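PDB 5UL3: OxsB protein from Bacillus megaterium, which catalyses the oxidative ring contraction of dAMP to an oxetane aldehyde, using cobalamin, a [4Fe-4S] cluster and S-adenosylmethionine, in the biosynthesis of oxetanocin A. Local coordinates for residues K191-H203 with P224-I236. Sequence-based numbering, arbitrary orientation. Where two conformers were deposited one is given.
Sequences KLAFEILDLIYSH and PEQFFERYPSLLI. With EDO (1,2-ethanediol), chain U.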
ATOM      1  N   LYS A 191      10.333   6.065  16.521  1.00 35.63           N
ATOM      2  CA  LYS A 191      10.199   6.892  17.721  1.00 34.47           C
ATOM      3  C   LYS A 191       8.834   6.702  18.381  1.00 31.67           C
ATOM      4  O   LYS A 191       8.743   6.546  19.605  1.00 33.77           O
ATOM      5  CB  LYS A 191      10.445   8.360  17.350  1.00 43.93           C
ATOM      6  CG  LYS A 191      10.036   9.383  18.402  1.00 55.71           C
ATOM      7  CD  LYS A 191      10.338  10.797  17.914  1.00 59.74           C
ATOM      8  CE  LYS A 191       9.820  11.852  18.881  1.00 74.63           C
ATOM      9  NZ  LYS A 191      10.094  13.236  18.392  1.00 73.55           N
ATOM     10  N   LEU A 192       7.765   6.675  17.584  1.00 33.81           N
ATOM     11  CA  LEU A 192       6.427   6.399  18.101  1.00 34.98           C
ATOM     12  C   LEU A 192       6.344   5.014  18.743  1.00 32.55           C
ATOM     13  O   LEU A 192       5.770   4.844  19.828  1.00 31.87           O
ATOM     14  CB  LEU A 192       5.428   6.525  16.954  1.00 36.19           C
ATOM     15  CG  LEU A 192       3.936   6.592  17.164  1.00 42.89           C
ATOM     16  CD1 LEU A 192       3.615   7.694  18.154  1.00 44.46           C
ATOM     17  CD2 LEU A 192       3.334   6.912  15.819  1.00 34.20           C
ATOM     18  N   ALA A 193       6.897   4.001  18.069  1.00 30.78           N
ATOM     19  CA  ALA A 193       6.898   2.653  18.620  1.00 32.00           C
ATOM     20  C   ALA A 193       7.618   2.600  19.961  1.00 36.21           C
ATOM     21  O   ALA A 193       7.131   1.974  20.909  1.00 32.10           O
ATOM     22  CB  ALA A 193       7.559   1.680  17.633  1.00 31.14           C
ATOM     23  N   PHE A 194       8.796   3.223  20.050  1.00 32.05           N
ATOM     24  CA  PHE A 194       9.563   3.148  21.290  1.00 35.43           C
ATOM     25  C   PHE A 194       8.839   3.855  22.427  1.00 32.95           C
ATOM     26  O   PHE A 194       8.858   3.375  23.565  1.00 33.75           O
ATOM     27  CB  PHE A 194      10.956   3.743  21.106  1.00 33.14           C
ATOM     28  CG  PHE A 194      11.965   2.780  20.537  1.00 30.17           C
ATOM     29  CD1 PHE A 194      11.575   1.765  19.679  1.00 34.23           C
ATOM     30  CD2 PHE A 194      13.305   2.888  20.873  1.00 40.72           C
ATOM     31  CE1 PHE A 194      12.523   0.879  19.147  1.00 35.16           C
ATOM     32  CE2 PHE A 194      14.253   2.002  20.355  1.00 48.02           C
ATOM     33  CZ  PHE A 194      13.858   0.998  19.494  1.00 37.29           C
ATOM     34  N   GLU A 195       8.194   4.984  22.137  1.00 33.36           N
ATOM     35  CA  GLU A 195       7.414   5.683  23.161  1.00 34.92           C
ATOM     36  C   GLU A 195       6.273   4.813  23.676  1.00 38.52           C
ATOM     37  O   GLU A 195       6.033   4.731  24.889  1.00 33.51           O
ATOM     38  CB  GLU A 195       6.860   6.994  22.609  1.00 32.74           C
ATOM     39  CG  GLU A 195       7.910   8.069  22.347  1.00 55.70           C
ATOM     40  CD  GLU A 195       7.292   9.408  21.983  1.00 66.29           C
ATOM     41  OE1 GLU A 195       6.139   9.655  22.402  1.00 61.11           O
ATOM     42  OE2 GLU A 195       7.957  10.209  21.286  1.00 66.44           O
ATOM     43  N   ILE A 196       5.543   4.170  22.762  1.00 32.14           N
ATOM     44  CA  ILE A 196       4.420   3.336  23.175  1.00 30.03           C
ATOM     45  C   ILE A 196       4.920   2.108  23.918  1.00 31.38           C
ATOM     46  O   ILE A 196       4.364   1.738  24.957  1.00 30.58           O
ATOM     47  CB  ILE A 196       3.550   2.959  21.963  1.00 28.03           C
ATOM     48  CG1 ILE A 196       2.909   4.210  21.364  1.00 32.57           C
ATOM     49  CG2 ILE A 196       2.468   1.960  22.370  1.00 32.87           C
ATOM     50  CD1 ILE A 196       2.252   3.980  20.013  1.00 31.56           C
ATOM     51  N   LEU A 197       5.980   1.461  23.404  1.00 28.73           N
ATOM     52  CA  LEU A 197       6.553   0.303  24.090  1.00 27.49           C
ATOM     53  C   LEU A 197       7.061   0.679  25.480  1.00 30.67           C
ATOM     54  O   LEU A 197       6.864  -0.068  26.444  1.00 28.84           O
ATOM     55  CB  LEU A 197       7.684  -0.298  23.246  1.00 30.98           C
ATOM     56  CG  LEU A 197       7.168  -1.086  22.030  1.00 29.23           C
ATOM     57  CD1 LEU A 197       8.301  -1.438  21.043  1.00 29.15           C
ATOM     58  CD2 LEU A 197       6.435  -2.349  22.501  1.00 29.00           C
ATOM     59  N   ASP A 198       7.740   1.824  25.596  1.00 32.42           N
ATOM     60  CA  ASP A 198       8.194   2.290  26.909  1.00 35.78           C
ATOM     61  C   ASP A 198       7.045   2.321  27.913  1.00 29.13           C
ATOM     62  O   ASP A 198       7.160   1.788  29.021  1.00 34.88           O
ATOM     63  CB  ASP A 198       8.825   3.681  26.786  1.00 33.84           C
ATOM     64  CG  ASP A 198      10.231   3.654  26.196  1.00 35.30           C
ATOM     65  OD1 ASP A 198      10.816   2.568  25.957  1.00 33.88           O
ATOM     66  OD2 ASP A 198      10.759   4.756  25.962  1.00 36.00           O
ATOM     67  N   LEU A 199       5.907   2.912  27.518  1.00 29.26           N
ATOM     68  CA  LEU A 199       4.752   3.031  28.405  1.00 26.34           C
ATOM     69  C   LEU A 199       4.101   1.679  28.686  1.00 35.32           C
ATOM     70  O   LEU A 199       3.618   1.437  29.797  1.00 30.91           O
ATOM     71  CB  LEU A 199       3.732   3.977  27.788  1.00 24.57           C
ATOM     72  CG  LEU A 199       4.094   5.445  27.930  1.00 33.58           C
ATOM     73  CD1 LEU A 199       3.339   6.240  26.896  1.00 35.83           C
ATOM     74  CD2 LEU A 199       3.722   5.887  29.338  1.00 31.74           C
ATOM     75  N   ILE A 200       4.053   0.798  27.683  1.00 29.45           N
ATOM     76  CA  ILE A 200       3.507  -0.539  27.906  1.00 28.84           C
ATOM     77  C   ILE A 200       4.321  -1.273  28.959  1.00 27.79           C
ATOM     78  O   ILE A 200       3.767  -1.865  29.892  1.00 30.08           O
ATOM     79  CB  ILE A 200       3.471  -1.334  26.586  1.00 28.39           C
ATOM     80  CG1 ILE A 200       2.389  -0.773  25.666  1.00 28.25           C
ATOM     81  CG2 ILE A 200       3.241  -2.823  26.881  1.00 28.26           C
ATOM     82  CD1 ILE A 200       2.447  -1.367  24.247  1.00 31.76           C
ATOM     83  N   TYR A 201       5.652  -1.276  28.806  1.00 29.13           N
ATOM     84  CA  TYR A 201       6.479  -2.020  29.752  1.00 29.29           C
ATOM     85  C   TYR A 201       6.500  -1.353  31.126  1.00 32.17           C
ATOM     86  O   TYR A 201       6.555  -2.052  32.143  1.00 35.78           O
ATOM     87  CB  TYR A 201       7.899  -2.185  29.221  1.00 32.79           C
ATOM     88  CG  TYR A 201       8.014  -3.265  28.166  1.00 34.76           C
ATOM     89  CD1 TYR A 201       7.915  -4.605  28.508  1.00 34.76           C
ATOM     90  CD2 TYR A 201       8.217  -2.940  26.833  1.00 36.03           C
ATOM     91  CE1 TYR A 201       8.014  -5.596  27.554  1.00 35.50           C
ATOM     92  CE2 TYR A 201       8.315  -3.927  25.869  1.00 36.74           C
ATOM     93  CZ  TYR A 201       8.207  -5.254  26.238  1.00 30.92           C
ATOM     94  OH  TYR A 201       8.303  -6.256  25.291  1.00 31.98           O
ATOM     95  N   SER A 202       6.447  -0.017  31.187  1.00 32.95           N
ATOM     96  CA  SER A 202       6.378   0.604  32.510  1.00 36.63           C
ATOM     97  C   SER A 202       5.084   0.232  33.230  1.00 37.61           C
ATOM     98  O   SER A 202       5.089   0.078  34.456  1.00 38.13           O
ATOM     99  CB  SER A 202       6.548   2.129  32.419  1.00 35.76           C
ATOM    100  OG  SER A 202       5.525   2.760  31.670  1.00 39.54           O
ATOM    101  N   HIS A 203       3.985   0.026  32.497  1.00 31.66           N
ATOM    102  CA  HIS A 203       2.753  -0.406  33.144  1.00 26.64           C
ATOM    103  C   HIS A 203       2.742  -1.898  33.452  1.00 31.69           C
ATOM    104  O   HIS A 203       2.107  -2.319  34.426  1.00 30.57           O
ATOM    105  CB  HIS A 203       1.546  -0.027  32.290  1.00 30.65           C
ATOM    106  CG  HIS A 203       1.174   1.419  32.407  1.00 30.06           C
ATOM    107  ND1 HIS A 203       1.815   2.416  31.702  1.00 39.79           N
ATOM    108  CD2 HIS A 203       0.261   2.037  33.193  1.00 27.98           C
ATOM    109  CE1 HIS A 203       1.292   3.586  32.025  1.00 38.40           C
ATOM    110  NE2 HIS A 203       0.343   3.383  32.924  1.00 30.05           N
ATOM    111  N   PRO A 224      15.792  -6.060  13.844  1.00 37.41           N
ATOM    112  CA  PRO A 224      15.346  -6.515  15.170  1.00 34.90           C
ATOM    113  C   PRO A 224      16.295  -6.148  16.305  1.00 47.18           C
ATOM    114  O   PRO A 224      15.832  -5.943  17.437  1.00 43.46           O
ATOM    115  CB  PRO A 224      15.241  -8.037  15.000  1.00 40.11           C
ATOM    116  CG  PRO A 224      16.202  -8.355  13.924  1.00 37.35           C
ATOM    117  CD  PRO A 224      16.160  -7.186  12.974  1.00 36.82           C
ATOM    118  N   GLU A 225      17.598  -6.043  16.033  0.50 42.58           N
ATOM    119  CA  GLU A 225      18.577  -5.844  17.100  0.50 40.65           C
ATOM    120  C   GLU A 225      18.332  -4.545  17.862  0.50 43.31           C
ATOM    121  O   GLU A 225      18.519  -4.491  19.084  0.50 42.80           O
ATOM    122  CB  GLU A 225      19.993  -5.874  16.518  0.50 45.31           C
ATOM    123  CG  GLU A 225      20.269  -4.822  15.444  0.50 44.78           C
ATOM    124  CD  GLU A 225      19.602  -5.131  14.109  0.50 43.09           C
ATOM    125  OE1 GLU A 225      19.316  -6.313  13.836  0.50 42.23           O
ATOM    126  OE2 GLU A 225      19.356  -4.185  13.335  0.50 48.08           O
ATOM    127  N   GLN A 226      17.914  -3.487  17.164  1.00 42.04           N
ATOM    128  CA  GLN A 226      17.631  -2.230  17.846  1.00 39.00           C
ATOM    129  C   GLN A 226      16.447  -2.367  18.790  1.00 46.60           C
ATOM    130  O   GLN A 226      16.403  -1.703  19.835  1.00 48.51           O
ATOM    131  CB  GLN A 226      17.372  -1.113  16.832  1.00 50.98           C
ATOM    132  CG  GLN A 226      18.611  -0.299  16.427  1.00 60.67           C
ATOM    133  CD  GLN A 226      19.287  -0.829  15.169  1.00 71.59           C
ATOM    134  OE1 GLN A 226      18.982  -1.928  14.703  1.00 64.92           O
ATOM    135  NE2 GLN A 226      20.205  -0.041  14.609  1.00 68.01           N
ATOM    136  N   PHE A 227      15.483  -3.227  18.451  1.00 40.92           N
ATOM    137  CA  PHE A 227      14.357  -3.465  19.344  1.00 38.03           C
ATOM    138  C   PHE A 227      14.751  -4.359  20.512  1.00 38.54           C
ATOM    139  O   PHE A 227      14.352  -4.098  21.651  1.00 38.70           O
ATOM    140  CB  PHE A 227      13.189  -4.081  18.566  1.00 34.34           C
ATOM    141  CG  PHE A 227      12.446  -3.090  17.708  1.00 36.09           C
ATOM    142  CD1 PHE A 227      12.905  -2.763  16.446  1.00 36.24           C
ATOM    143  CD2 PHE A 227      11.291  -2.480  18.173  1.00 29.79           C
ATOM    144  CE1 PHE A 227      12.222  -1.845  15.659  1.00 31.43           C
ATOM    145  CE2 PHE A 227      10.602  -1.576  17.390  1.00 35.91           C
ATOM    146  CZ  PHE A 227      11.075  -1.257  16.128  1.00 36.97           C
ATOM    147  N   PHE A 228      15.534  -5.410  20.251  1.00 35.21           N
ATOM    148  CA  PHE A 228      15.929  -6.320  21.323  1.00 38.59           C
ATOM    149  C   PHE A 228      16.852  -5.633  22.325  1.00 38.21           C
ATOM    150  O   PHE A 228      16.844  -5.969  23.516  1.00 40.87           O
ATOM    151  CB  PHE A 228      16.610  -7.563  20.742  1.00 33.80           C
ATOM    152  CG  PHE A 228      15.685  -8.466  19.953  1.00 34.11           C
ATOM    153  CD1 PHE A 228      14.375  -8.676  20.355  1.00 34.96           C
ATOM    154  CD2 PHE A 228      16.141  -9.111  18.808  1.00 33.66           C
ATOM    155  CE1 PHE A 228      13.532  -9.510  19.635  1.00 31.69           C
ATOM    156  CE2 PHE A 228      15.305  -9.941  18.078  1.00 37.89           C
ATOM    157  CZ  PHE A 228      13.997 -10.145  18.493  1.00 36.54           C
ATOM    158  N   GLU A 229      17.640  -4.665  21.864  1.00 39.87           N
ATOM    159  CA  GLU A 229      18.566  -3.976  22.755  1.00 43.65           C
ATOM    160  C   GLU A 229      17.819  -3.235  23.857  1.00 45.08           C
ATOM    161  O   GLU A 229      18.231  -3.247  25.021  1.00 45.83           O
ATOM    162  CB  GLU A 229      19.431  -3.026  21.932  1.00 45.18           C
ATOM    163  CG  GLU A 229      20.294  -2.072  22.719  1.00 56.96           C
ATOM    164  CD  GLU A 229      21.082  -1.165  21.794  1.00 73.31           C
ATOM    165  OE1 GLU A 229      20.912  -1.298  20.561  1.00 65.09           O
ATOM    166  OE2 GLU A 229      21.865  -0.329  22.293  1.00 82.81           O
ATOM    167  N   ARG A 230      16.694  -2.618  23.515  1.00 41.58           N
ATOM    168  CA  ARG A 230      15.912  -1.863  24.483  1.00 39.00           C
ATOM    169  C   ARG A 230      14.830  -2.705  25.154  1.00 42.48           C
ATOM    170  O   ARG A 230      14.504  -2.465  26.323  1.00 41.55           O
ATOM    171  CB  ARG A 230      15.299  -0.641  23.789  1.00 37.13           C
ATOM    172  CG  ARG A 230      14.533   0.293  24.704  1.00 44.80           C
ATOM    173  CD  ARG A 230      14.171   1.570  23.971  1.00 39.76           C
ATOM    174  NE  ARG A 230      13.470   2.524  24.828  1.00 45.16           N
ATOM    175  CZ  ARG A 230      14.078   3.449  25.566  1.00 55.88           C
ATOM    176  NH1 ARG A 230      15.402   3.536  25.552  1.00 45.11           N
ATOM    177  NH2 ARG A 230      13.368   4.283  26.318  1.00 50.21           N
ATOM    178  N   TYR A 231      14.274  -3.696  24.455  1.00 32.98           N
ATOM    179  CA  TYR A 231      13.211  -4.549  24.991  1.00 38.47           C
ATOM    180  C   TYR A 231      13.614  -6.003  24.795  1.00 42.63           C
ATOM    181  O   TYR A 231      13.237  -6.634  23.797  1.00 37.48           O
ATOM    182  CB  TYR A 231      11.874  -4.267  24.313  1.00 38.31           C
ATOM    183  CG  TYR A 231      11.603  -2.807  24.098  1.00 36.04           C
ATOM    184  CD1 TYR A 231      11.149  -2.001  25.135  1.00 35.44           C
ATOM    185  CD2 TYR A 231      11.799  -2.225  22.854  1.00 29.98           C
ATOM    186  CE1 TYR A 231      10.902  -0.671  24.942  1.00 32.73           C
ATOM    187  CE2 TYR A 231      11.555  -0.880  22.649  1.00 39.56           C
ATOM    188  CZ  TYR A 231      11.102  -0.109  23.703  1.00 36.22           C
ATOM    189  OH  TYR A 231      10.858   1.225  23.512  1.00 34.37           O
ATOM    190  N   PRO A 232      14.374  -6.573  25.736  1.00 46.17           N
ATOM    191  CA  PRO A 232      14.925  -7.921  25.511  1.00 45.52           C
ATOM    192  C   PRO A 232      13.876  -9.014  25.413  1.00 40.49           C
ATOM    193  O   PRO A 232      14.127 -10.021  24.742  1.00 41.87           O
ATOM    194  CB  PRO A 232      15.845  -8.136  26.725  1.00 45.17           C
ATOM    195  CG  PRO A 232      16.138  -6.764  27.239  1.00 44.50           C
ATOM    196  CD  PRO A 232      14.912  -5.946  26.956  1.00 49.26           C
ATOM    197  N   SER A 233      12.715  -8.863  26.057  1.00 37.08           N
ATOM    198  CA  SER A 233      11.685  -9.902  26.046  1.00 38.88           C
ATOM    199  C   SER A 233      10.703  -9.772  24.879  1.00 32.17           C
ATOM    200  O   SER A 233       9.795 -10.603  24.756  1.00 33.76           O
ATOM    201  CB  SER A 233      10.914  -9.898  27.376  1.00 30.33           C
ATOM    202  OG  SER A 233      10.092  -8.754  27.488  1.00 35.01           O
ATOM    203  N   LEU A 234      10.879  -8.775  24.018  1.00 32.07           N
ATOM    204  CA  LEU A 234       9.969  -8.522  22.907  1.00 33.93           C
ATOM    205  C   LEU A 234      10.043  -9.652  21.882  1.00 30.59           C
ATOM    206  O   LEU A 234      11.104 -10.230  21.634  1.00 29.94           O
ATOM    207  CB  LEU A 234      10.324  -7.187  22.247  1.00 32.47           C
ATOM    208  CG  LEU A 234       9.426  -6.631  21.141  1.00 29.70           C
ATOM    209  CD1 LEU A 234       8.048  -6.318  21.712  1.00 29.60           C
ATOM    210  CD2 LEU A 234      10.044  -5.380  20.536  1.00 33.33           C
ATOM    211  N   LEU A 235       8.898  -9.968  21.280  1.00 30.36           N
ATOM    212  CA  LEU A 235       8.827 -10.960  20.212  1.00 29.22           C
ATOM    213  C   LEU A 235       8.526 -10.245  18.905  1.00 34.47           C
ATOM    214  O   LEU A 235       7.558  -9.489  18.824  1.00 30.96           O
ATOM    215  CB  LEU A 235       7.749 -12.002  20.504  1.00 27.06           C
ATOM    216  CG  LEU A 235       7.834 -12.713  21.856  1.00 29.57           C
ATOM    217  CD1 LEU A 235       6.700 -13.704  21.994  1.00 29.33           C
ATOM    218  CD2 LEU A 235       9.183 -13.395  22.044  1.00 29.07           C
ATOM    219  N   ILE A 236       9.343 -10.475  17.880  1.00 30.36           N
ATOM    220  CA  ILE A 236       9.182  -9.777  16.606  1.00 26.52           C
ATOM    221  C   ILE A 236       8.606 -10.748  15.584  1.00 30.84           C
ATOM    222  O   ILE A 236       9.145 -11.839  15.384  1.00 27.66           O
ATOM    223  CB  ILE A 236      10.517  -9.174  16.123  1.00 30.11           C
ATOM    224  CG1 ILE A 236      10.881  -7.973  17.002  1.00 29.71           C
ATOM    225  CG2 ILE A 236      10.419  -8.736  14.656  1.00 25.95           C
ATOM    226  CD1 ILE A 236      12.238  -7.386  16.699  1.00 34.25           C
TER
HETATM  227  C1  EDO U 820      12.085  -4.133  28.411  1.00 50.42           C
HETATM  228  O1  EDO U 820      11.724  -3.083  29.321  1.00 62.46           O
HETATM  229  C2  EDO U 820      11.329  -5.422  28.725  1.00 49.73           C
HETATM  230  O2  EDO U 820      11.706  -6.467  27.804  1.00 46.26           O
HETATM  231  O   HOH W   1       7.719  -8.797  26.423  1.00 36.42           O
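Arg230 grips the carboxylate of Asp198 side-on, one nitrogen to each oxygen: NE of Arg230 gives its hydrogen to OD1 of Asp198 (2.9 Å) on the syn lone pair, and NH2 of Arg230 reaches OD2 of Asp198 at 2.7 Å. The carboxylate and guanidinium planes are 44° apart, so this salt bridge is twisted. Arginine suits the place because its chain, extended from CG to NE, lays CD against the Phe194 ring before the charge arrives. OD1 of Asp198 accepts a second hydrogen, from OH of Tyr231 (2.8 Å), above the carboxylate plane. O of Phe194, 2.9 Å from the same OH, already accepts the helix bond from N of Asp198. Tyrosine fits this buried site, pairing a ring for packing with a hydroxyl for the carboxylate. CB of Leu197 lies over the Tyr231 ring, 3.9 Å from its centroid, a CH-pi contact; the edge of Tyr231 meets the face of Phe194, whose own edge points at the face of Phe227 in a second T-shaped pair. At the far end, one water joins OH of Tyr201 to OG of Ser233; N and OG of Ser233 both hydrogen-bond O2 of a 1,2-ethanediol, probably from the crystallisation liquor, lying over the Tyr201 ring. This aromatic cluster, edged by a salt bridge, joins helix 190-205 to the end of helix 224-230 and the type I turn into strand 235-237, within the cobalamin-housing Rossmann fold.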